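Local coordinates for protein 3-isopropylmalate dehydratase small subunit (Campylobacter jejuni, PDB 3Q3W) that forms the small subunit of isopropylmalate isomerase, which interconverts 2-isopropylmalate and 3-isopropylmalate by way of 2-isopropylmaleate, at residues Ala14-Tyr19 with Lys68-Ser73; Ser74-Phe79 with Tyr98-Ile103. All blocks are in the same frame, centred on the assembly; numbering follows the deposited sequence. Where two conformers were deposited one is given.

Contact 1: residues Ala14-Tyr19 with Lys68-Ser73; sequences ACPLEY and KEYQNS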
ATOM      1  N   ALA A  14      -4.962  -7.494  -4.980  1.00 24.91           N
ATOM      2  CA  ALA A  14      -4.436  -7.250  -3.645  1.00 24.60           C
ATOM      3  C   ALA A  14      -3.435  -8.337  -3.248  1.00 25.83           C
ATOM      4  O   ALA A  14      -3.602  -9.506  -3.641  1.00 24.79           O
ATOM      5  CB  ALA A  14      -5.529  -7.171  -2.669  1.00 26.38           C
ATOM      6  N   CYS A  15      -2.420  -7.933  -2.474  1.00 24.58           N
ATOM      7  CA  CYS A  15      -1.293  -8.782  -2.101  1.00 25.28           C
ATOM      8  C   CYS A  15      -1.092  -8.698  -0.604  1.00 27.01           C
ATOM      9  O   CYS A  15      -0.871  -7.606  -0.074  1.00 25.88           O
ATOM     10  CB  CYS A  15       0.010  -8.348  -2.781  1.00 23.97           C
ATOM     11  SG  CYS A  15       1.368  -9.457  -2.371  1.00 24.36           S
ATOM     12  N   PRO A  16      -1.140  -9.845   0.080  1.00 28.47           N
ATOM     13  CA  PRO A  16      -0.961  -9.807   1.512  1.00 30.19           C
ATOM     14  C   PRO A  16       0.502  -9.857   1.901  1.00 30.38           C
ATOM     15  O   PRO A  16       1.257 -10.663   1.345  1.00 31.04           O
ATOM     16  CB  PRO A  16      -1.693 -11.066   1.978  1.00 31.84           C
ATOM     17  CG  PRO A  16      -1.541 -12.015   0.853  1.00 31.85           C
ATOM     18  CD  PRO A  16      -1.409 -11.213  -0.406  1.00 29.11           C
ATOM     19  N   LEU A  17       0.900  -8.998   2.816  1.00 29.94           N
ATOM     20  CA  LEU A  17       2.270  -8.994   3.333  1.00 31.34           C
ATOM     21  C   LEU A  17       2.207  -9.145   4.866  1.00 33.36           C
ATOM     22  O   LEU A  17       2.036  -8.176   5.609  1.00 32.29           O
ATOM     23  CB  LEU A  17       3.021  -7.713   2.935  1.00 28.68           C
ATOM     24  CG  LEU A  17       3.129  -7.455   1.433  1.00 29.80           C
ATOM     25  CD1 LEU A  17       3.771  -6.020   1.168  1.00 27.51           C
ATOM     26  CD2 LEU A  17       3.936  -8.475   0.722  1.00 29.70           C
ATOM     27  N   GLU A  18       2.401 -10.380   5.316  1.00 36.16           N
ATOM     28  CA  GLU A  18       2.153 -10.763   6.702  1.00 39.91           C
ATOM     29  C   GLU A  18       3.357 -10.409   7.560  1.00 41.57           C
ATOM     30  O   GLU A  18       4.045 -11.280   8.122  1.00 41.96           O
ATOM     31  CB  GLU A  18       1.844 -12.254   6.752  1.00 41.91           C
ATOM     32  CG  GLU A  18       0.525 -12.607   6.066  1.00 42.98           C
ATOM     33  CD  GLU A  18       0.194 -14.103   6.187  1.00 46.84           C
ATOM     34  OE1 GLU A  18      -0.258 -14.548   7.275  1.00 48.98           O
ATOM     35  OE2 GLU A  18       0.405 -14.816   5.199  1.00 46.63           O
ATOM     36  N   TYR A  19       3.608  -9.108   7.641  1.00 41.58           N
ATOM     37  CA  TYR A  19       4.608  -8.560   8.507  1.00 43.20           C
ATOM     38  C   TYR A  19       3.977  -7.396   9.279  1.00 43.17           C
ATOM     39  O   TYR A  19       3.134  -6.656   8.739  1.00 42.63           O
ATOM     40  CB  TYR A  19       5.802  -8.080   7.697  1.00 42.45           C
ATOM     41  CG  TYR A  19       6.289  -9.013   6.604  1.00 45.37           C
ATOM     42  CD1 TYR A  19       7.292  -9.961   6.851  1.00 52.73           C
ATOM     43  CD2 TYR A  19       5.796  -8.918   5.301  1.00 49.11           C
ATOM     44  CE1 TYR A  19       7.777 -10.815   5.824  1.00 52.66           C
ATOM     45  CE2 TYR A  19       6.263  -9.767   4.274  1.00 50.14           C
ATOM     46  CZ  TYR A  19       7.259 -10.709   4.541  1.00 52.47           C
ATOM     47  OH  TYR A  19       7.726 -11.551   3.519  1.00 56.19           O
ATOM     48  N   LYS A  68       3.510 -14.872  -9.557  1.00 24.64           N
ATOM     49  CA  LYS A  68       2.575 -14.612 -10.649  1.00 25.28           C
ATOM     50  C   LYS A  68       1.191 -14.278 -10.148  1.00 24.58           C
ATOM     51  O   LYS A  68       0.537 -13.421 -10.744  1.00 24.80           O
ATOM     52  CB  LYS A  68       2.491 -15.770 -11.653  1.00 26.06           C
ATOM     53  CG  LYS A  68       3.727 -15.829 -12.570  1.00 30.65           C
ATOM     54  CD  LYS A  68       3.434 -16.298 -13.955  1.00 34.79           C
ATOM     55  CE  LYS A  68       4.715 -16.813 -14.691  1.00 35.35           C
ATOM     56  NZ  LYS A  68       5.032 -15.781 -15.680  1.00 39.15           N
ATOM     57  N   GLU A  69       0.729 -14.911  -9.053  1.00 24.39           N
ATOM     58  CA  GLU A  69      -0.660 -14.689  -8.593  0.60 24.48           C
ATOM     59  C   GLU A  69      -0.840 -13.241  -8.158  1.00 24.95           C
ATOM     60  O   GLU A  69      -1.958 -12.696  -8.191  1.00 25.17           O
ATOM     61  CB  GLU A  69      -1.010 -15.642  -7.453  0.60 25.40           C
ATOM     62  CG  GLU A  69      -1.151 -17.080  -7.908  0.60 24.72           C
ATOM     63  CD  GLU A  69       0.168 -17.815  -8.128  0.60 24.46           C
ATOM     64  OE1 GLU A  69       1.293 -17.333  -7.741  0.60 18.91           O
ATOM     65  OE2 GLU A  69       0.065 -18.896  -8.700  0.60 16.44           O
ATOM     66  N   TYR A  70       0.269 -12.594  -7.805  1.00 22.99           N
ATOM     67  CA  TYR A  70       0.255 -11.181  -7.387  1.00 24.21           C
ATOM     68  C   TYR A  70       0.836 -10.148  -8.384  1.00 23.80           C
ATOM     69  O   TYR A  70       1.118  -8.980  -8.009  1.00 21.91           O
ATOM     70  CB  TYR A  70       0.896 -11.054  -6.007  1.00 24.05           C
ATOM     71  CG  TYR A  70       0.142 -11.877  -4.957  1.00 24.36           C
ATOM     72  CD1 TYR A  70      -1.135 -11.524  -4.577  1.00 25.38           C
ATOM     73  CD2 TYR A  70       0.715 -13.003  -4.379  1.00 26.22           C
ATOM     74  CE1 TYR A  70      -1.847 -12.289  -3.629  1.00 29.59           C
ATOM     75  CE2 TYR A  70       0.026 -13.791  -3.435  1.00 28.01           C
ATOM     76  CZ  TYR A  70      -1.261 -13.419  -3.064  1.00 28.76           C
ATOM     77  OH  TYR A  70      -1.935 -14.135  -2.117  1.00 33.98           O
ATOM     78  N   GLN A  71       0.914 -10.541  -9.648  1.00 24.64           N
ATOM     79  CA  GLN A  71       1.341  -9.616 -10.670  1.00 26.55           C
ATOM     80  C   GLN A  71       0.357  -8.487 -10.722  1.00 26.40           C
ATOM     81  O   GLN A  71      -0.854  -8.679 -10.473  1.00 24.45           O
ATOM     82  CB  GLN A  71       1.337 -10.248 -12.029  1.00 28.48           C
ATOM     83  CG  GLN A  71       2.610 -10.907 -12.376  1.00 34.42           C
ATOM     84  CD  GLN A  71       2.521 -11.503 -13.781  1.00 38.20           C
ATOM     85  OE1 GLN A  71       3.468 -11.439 -14.538  1.00 45.14           O
ATOM     86  NE2 GLN A  71       1.354 -12.042 -14.130  1.00 42.01           N
ATOM     87  N   ASN A  72       0.870  -7.305 -11.056  1.00 24.31           N
ATOM     88  CA  ASN A  72       0.052  -6.111 -11.144  0.60 25.27           C
ATOM     89  C   ASN A  72      -0.718  -5.744  -9.860  1.00 24.65           C
ATOM     90  O   ASN A  72      -1.827  -5.192  -9.919  1.00 25.88           O
ATOM     91  CB  ASN A  72      -0.902  -6.188 -12.344  0.60 26.75           C
ATOM     92  CG  ASN A  72      -0.273  -5.647 -13.579  0.60 30.54           C
ATOM     93  OD1 ASN A  72       0.654  -6.248 -14.146  0.60 33.75           O
ATOM     94  ND2 ASN A  72      -0.713  -4.465 -13.982  0.60 36.60           N
ATOM     95  N   SER A  73      -0.126  -6.000  -8.709  1.00 23.08           N
ATOM     96  CA  SER A  73      -0.780  -5.651  -7.428  1.00 23.12           C
ATOM     97  C   SER A  73      -0.962  -4.148  -7.344  1.00 22.69           C
ATOM     98  O   SER A  73      -0.028  -3.396  -7.686  1.00 22.23           O
ATOM     99  CB  SER A  73       0.049  -6.166  -6.237  1.00 22.35           C
ATOM    100  OG  SER A  73      -0.114  -7.563  -6.064  1.00 24.96           O
TER

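Contact 2: residues Ser74-Phe79 with Tyr98-Ile103; sequences SILVSF and YGIRAI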
ATOM      1  N   SER A  74      -2.143  -3.691  -6.917  1.00 23.33           N
ATOM      2  CA  SER A  74      -2.383  -2.274  -6.658  1.00 22.68           C
ATOM      3  C   SER A  74      -2.969  -2.001  -5.278  1.00 22.54           C
ATOM      4  O   SER A  74      -3.201  -0.822  -4.886  1.00 21.64           O
ATOM      5  CB  SER A  74      -3.257  -1.644  -7.768  1.00 23.92           C
ATOM      6  OG  SER A  74      -4.550  -2.233  -7.829  1.00 23.84           O
ATOM      7  N   ILE A  75      -3.187  -3.076  -4.526  1.00 21.38           N
ATOM      8  CA  ILE A  75      -3.584  -3.032  -3.111  1.00 22.09           C
ATOM      9  C   ILE A  75      -2.729  -3.954  -2.252  1.00 23.78           C
ATOM     10  O   ILE A  75      -2.438  -5.102  -2.661  1.00 24.46           O
ATOM     11  CB  ILE A  75      -5.062  -3.500  -2.960  1.00 23.42           C
ATOM     12  CG1 ILE A  75      -5.975  -2.546  -3.694  1.00 23.78           C
ATOM     13  CG2 ILE A  75      -5.471  -3.564  -1.507  1.00 22.43           C
ATOM     14  CD1 ILE A  75      -7.404  -3.093  -3.983  1.00 25.31           C
ATOM     15  N   LEU A  76      -2.348  -3.483  -1.067  1.00 24.47           N
ATOM     16  CA  LEU A  76      -1.574  -4.276  -0.112  1.00 25.35           C
ATOM     17  C   LEU A  76      -2.399  -4.506   1.124  1.00 26.27           C
ATOM     18  O   LEU A  76      -3.180  -3.637   1.515  1.00 27.96           O
ATOM     19  CB  LEU A  76      -0.258  -3.599   0.262  1.00 24.42           C
ATOM     20  CG  LEU A  76       0.781  -3.340  -0.850  1.00 24.81           C
ATOM     21  CD1 LEU A  76       2.046  -2.668  -0.260  1.00 20.84           C
ATOM     22  CD2 LEU A  76       1.147  -4.592  -1.628  1.00 20.34           C
ATOM     23  N   VAL A  77      -2.259  -5.686   1.722  1.00 27.46           N
ATOM     24  CA  VAL A  77      -2.868  -5.969   2.994  1.00 28.29           C
ATOM     25  C   VAL A  77      -1.752  -6.386   3.936  1.00 31.31           C
ATOM     26  O   VAL A  77      -1.076  -7.404   3.710  1.00 30.44           O
ATOM     27  CB  VAL A  77      -3.896  -7.078   2.853  1.00 30.35           C
ATOM     28  CG1 VAL A  77      -4.677  -7.245   4.184  1.00 29.39           C
ATOM     29  CG2 VAL A  77      -4.819  -6.747   1.741  1.00 25.40           C
ATOM     30  N   SER A  78      -1.532  -5.595   4.975  1.00 32.69           N
ATOM     31  CA  SER A  78      -0.462  -5.840   5.938  1.00 34.77           C
ATOM     32  C   SER A  78      -0.938  -5.799   7.384  1.00 36.81           C
ATOM     33  O   SER A  78      -2.113  -5.659   7.665  1.00 37.47           O
ATOM     34  CB  SER A  78       0.638  -4.820   5.749  1.00 34.02           C
ATOM     35  OG  SER A  78       1.884  -5.332   6.190  1.00 38.40           O
ATOM     36  N   PHE A  79      -0.004  -5.958   8.306  1.00 38.69           N
ATOM     37  CA  PHE A  79      -0.355  -6.005   9.695  1.00 41.32           C
ATOM     38  C   PHE A  79      -0.044  -4.643  10.286  1.00 42.00           C
ATOM     39  O   PHE A  79       0.114  -3.663   9.541  1.00 41.14           O
ATOM     40  CB  PHE A  79       0.391  -7.135  10.392  1.00 43.04           C
ATOM     41  CG  PHE A  79       0.003  -8.534   9.933  1.00 42.74           C
ATOM     42  CD1 PHE A  79      -1.240  -8.807   9.392  1.00 41.00           C
ATOM     43  CD2 PHE A  79       0.889  -9.595  10.145  1.00 43.94           C
ATOM     44  CE1 PHE A  79      -1.569 -10.091   9.042  1.00 43.28           C
ATOM     45  CE2 PHE A  79       0.561 -10.887   9.808  1.00 42.24           C
ATOM     46  CZ  PHE A  79      -0.666 -11.133   9.252  1.00 43.86           C
ATOM     47  N   TYR A  98       5.204   2.152  -7.801  1.00 18.90           N
ATOM     48  CA  TYR A  98       5.094   0.712  -8.115  1.00 19.01           C
ATOM     49  C   TYR A  98       3.732   0.414  -8.672  1.00 18.63           C
ATOM     50  O   TYR A  98       3.509  -0.528  -9.417  1.00 20.05           O
ATOM     51  CB  TYR A  98       5.298  -0.123  -6.851  1.00 18.72           C
ATOM     52  CG  TYR A  98       5.260  -1.599  -7.082  1.00 16.12           C
ATOM     53  CD1 TYR A  98       6.362  -2.272  -7.613  1.00 17.16           C
ATOM     54  CD2 TYR A  98       4.121  -2.338  -6.761  1.00 18.42           C
ATOM     55  CE1 TYR A  98       6.334  -3.654  -7.801  1.00 21.46           C
ATOM     56  CE2 TYR A  98       4.098  -3.695  -6.923  1.00 18.00           C
ATOM     57  CZ  TYR A  98       5.174  -4.366  -7.452  1.00 19.42           C
ATOM     58  OH  TYR A  98       5.132  -5.766  -7.627  1.00 23.38           O
ATOM     59  N   GLY A  99       2.789   1.235  -8.268  1.00 20.84           N
ATOM     60  CA  GLY A  99       1.392   1.017  -8.637  1.00 20.86           C
ATOM     61  C   GLY A  99       0.434   0.761  -7.488  1.00 20.52           C
ATOM     62  O   GLY A  99      -0.752   0.495  -7.726  1.00 21.16           O
ATOM     63  N   ILE A 100       0.887   0.901  -6.250  1.00 20.23           N
ATOM     64  CA  ILE A 100      -0.014   0.693  -5.122  1.00 20.40           C
ATOM     65  C   ILE A 100      -0.916   1.902  -4.892  1.00 21.99           C
ATOM     66  O   ILE A 100      -0.450   3.033  -4.716  1.00 22.30           O
ATOM     67  CB  ILE A 100       0.748   0.391  -3.816  1.00 19.92           C
ATOM     68  CG1 ILE A 100       1.660  -0.810  -3.995  1.00 18.12           C
ATOM     69  CG2 ILE A 100      -0.248   0.210  -2.615  1.00 21.01           C
ATOM     70  CD1 ILE A 100       0.968  -2.053  -4.538  1.00 15.33           C
ATOM     71  N   ARG A 101      -2.227   1.670  -4.909  1.00 22.52           N
ATOM     72  CA  ARG A 101      -3.206   2.741  -4.754  1.00 23.95           C
ATOM     73  C   ARG A 101      -3.799   2.797  -3.326  1.00 24.68           C
ATOM     74  O   ARG A 101      -4.287   3.846  -2.872  1.00 24.69           O
ATOM     75  CB  ARG A 101      -4.299   2.523  -5.782  1.00 25.73           C
ATOM     76  CG  ARG A 101      -3.830   2.687  -7.212  1.00 27.82           C
ATOM     77  CD  ARG A 101      -3.665   4.147  -7.587  1.00 33.99           C
ATOM     78  NE  ARG A 101      -4.922   4.741  -8.054  1.00 38.84           N
ATOM     79  CZ  ARG A 101      -5.500   5.850  -7.592  1.00 42.49           C
ATOM     80  NH1 ARG A 101      -6.639   6.231  -8.133  1.00 44.81           N
ATOM     81  NH2 ARG A 101      -4.978   6.584  -6.610  1.00 43.88           N
ATOM     82  N   ALA A 102      -3.781   1.662  -2.615  1.00 25.20           N
ATOM     83  CA  ALA A 102      -4.362   1.564  -1.262  1.00 25.75           C
ATOM     84  C   ALA A 102      -3.651   0.503  -0.442  1.00 26.26           C
ATOM     85  O   ALA A 102      -3.178  -0.512  -0.992  1.00 25.57           O
ATOM     86  CB  ALA A 102      -5.846   1.265  -1.331  1.00 27.39           C
ATOM     87  N   ILE A 103      -3.568   0.733   0.863  1.00 25.71           N
ATOM     88  CA  ILE A 103      -3.081  -0.257   1.804  1.00 27.36           C
ATOM     89  C   ILE A 103      -4.142  -0.483   2.885  1.00 29.51           C
ATOM     90  O   ILE A 103      -4.676   0.474   3.423  1.00 29.92           O
ATOM     91  CB  ILE A 103      -1.789   0.189   2.455  1.00 26.53           C
ATOM     92  CG1 ILE A 103      -0.718   0.461   1.376  1.00 27.27           C
ATOM     93  CG2 ILE A 103      -1.327  -0.844   3.465  1.00 29.18           C
ATOM     94  CD1 ILE A 103       0.369   1.363   1.884  1.00 27.40           C
TER

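Contact 1: residues Ala14-Tyr19 with Lys68-Ser73
Y70 lays its phenol ring against the carbonyl of A14 and the side chains of C15 and P16, and no hydrogen bond passes directly between the two segments. The main apolar element is a sulfur-aromatic contact. C15 SG sits over one face of the Y70 ring, displaced toward the rim, 4.1 Å from the ring centroid and 24° off the normal. Placing SG anti to the C15 backbone N (chi1 -177°) puts the sulfur over the CB-bearing end of the ring, where Y70 CG is its nearest atom.

P16 meets the outer half of the same ring. Its side chain crosses that of Y70 at about a right angle, and P16 CD comes within 3.4 Å of Y70 CE1, approaching obliquely. A14 O lies near the ring plane, 3.3 Å from Y70 CE1; this buried carbonyl has no hydrogen-bonding partner in the model and faces the C-H edge at CD1 and CE1, which may partly offset the lack.

Polar bonding stays within 68-73. Y70 opens a type II beta turn that ends at S73, and S73 OG donates to Y70 O at 2.7 Å, tilted 24° from the carbonyl plane. This bond fixes the hydroxyl beside the C15 methylene, with S73 OG 3.4 Å from C15 CB.

The turn thus packs a loop residue onto strand 9-17 just before the chain enters the neighbouring strand 73-78. Helix 128-140 packs on the same strand segment, L138 touching A14 and P16, while the Y70 hydroxyl has a weak hydrogen bond to K144, just ahead of strand 145-149.

Contact 2: residues Ser74-Phe79 with Tyr98-Ile103
I75 and L76 pair in parallel with A102 and I103, joining the two strands of a beta-alpha-beta unit in which helix 90-98 makes the crossover. I75 bridges to A102 and L76 to I103, so one face of the sheet carries I75 and A102 and the other L76 and I103.

The backbone bonds concentrate on two carbonyls. S74 O accepts a short bond from R101 N, at 2.7 Å, and a weak one from A102 N at 3.4 Å. Farther along, A102 O receives L76 N at 3.1 Å. CA-H...O contacts supplement this ladder: I75 CA approaches A102 O, and I103 CA approaches L76 O.

The closest apolar contact joins L76 and I100, whose side chains cross at about a right angle. I100 precedes the paired strand residues, yet its CD1 reaches back to L76 CD2 at 3.9 Å; with CG1 beside the backbone N (chi1 -56°) and a second bend at chi2 (-53°), the isoleucine chain folds toward the leucine. I103 adds a looser contact on the same face, with its CG1 4.2 Å from L76 CB. On the face of I75 and A102 the direct touch is slight, and strand 145-149 closes over both through I148.

At the start of the pairing, G99, just after helix 90-98, closes it in a Schellman motif with positive phi (117°), turning the chain toward the strand. The polar ends of two side chains look elsewhere: R101 NH1 bonds to K6 O, and S74 OG to H10 NE2. Beside that hydroxyl, the S74 methylene rests on the turn, its CB 3.3 Å from G99 O.

Contact 1 and contact 2 follow one another along the chain, their centres about 8 Å apart, and S73 of the first runs directly into S74 of the second. They meet through the parallel pairing of strands 9-17 and 73-78: C15 N lies 2.8 Å from I75 O, and L17 N lies 2.7 Å from V77 O, both probable hydrogen bonds. Strand 73-78 therefore has strand 9-17 along one edge and strand 102-105 along the other, while the Y70 turn packs on strand 9-17 at its entrance. At the far end E18 CA packs against F79 CE2, 3.5 Å away. Both contacts belong to the aconitase C-terminal domain family region.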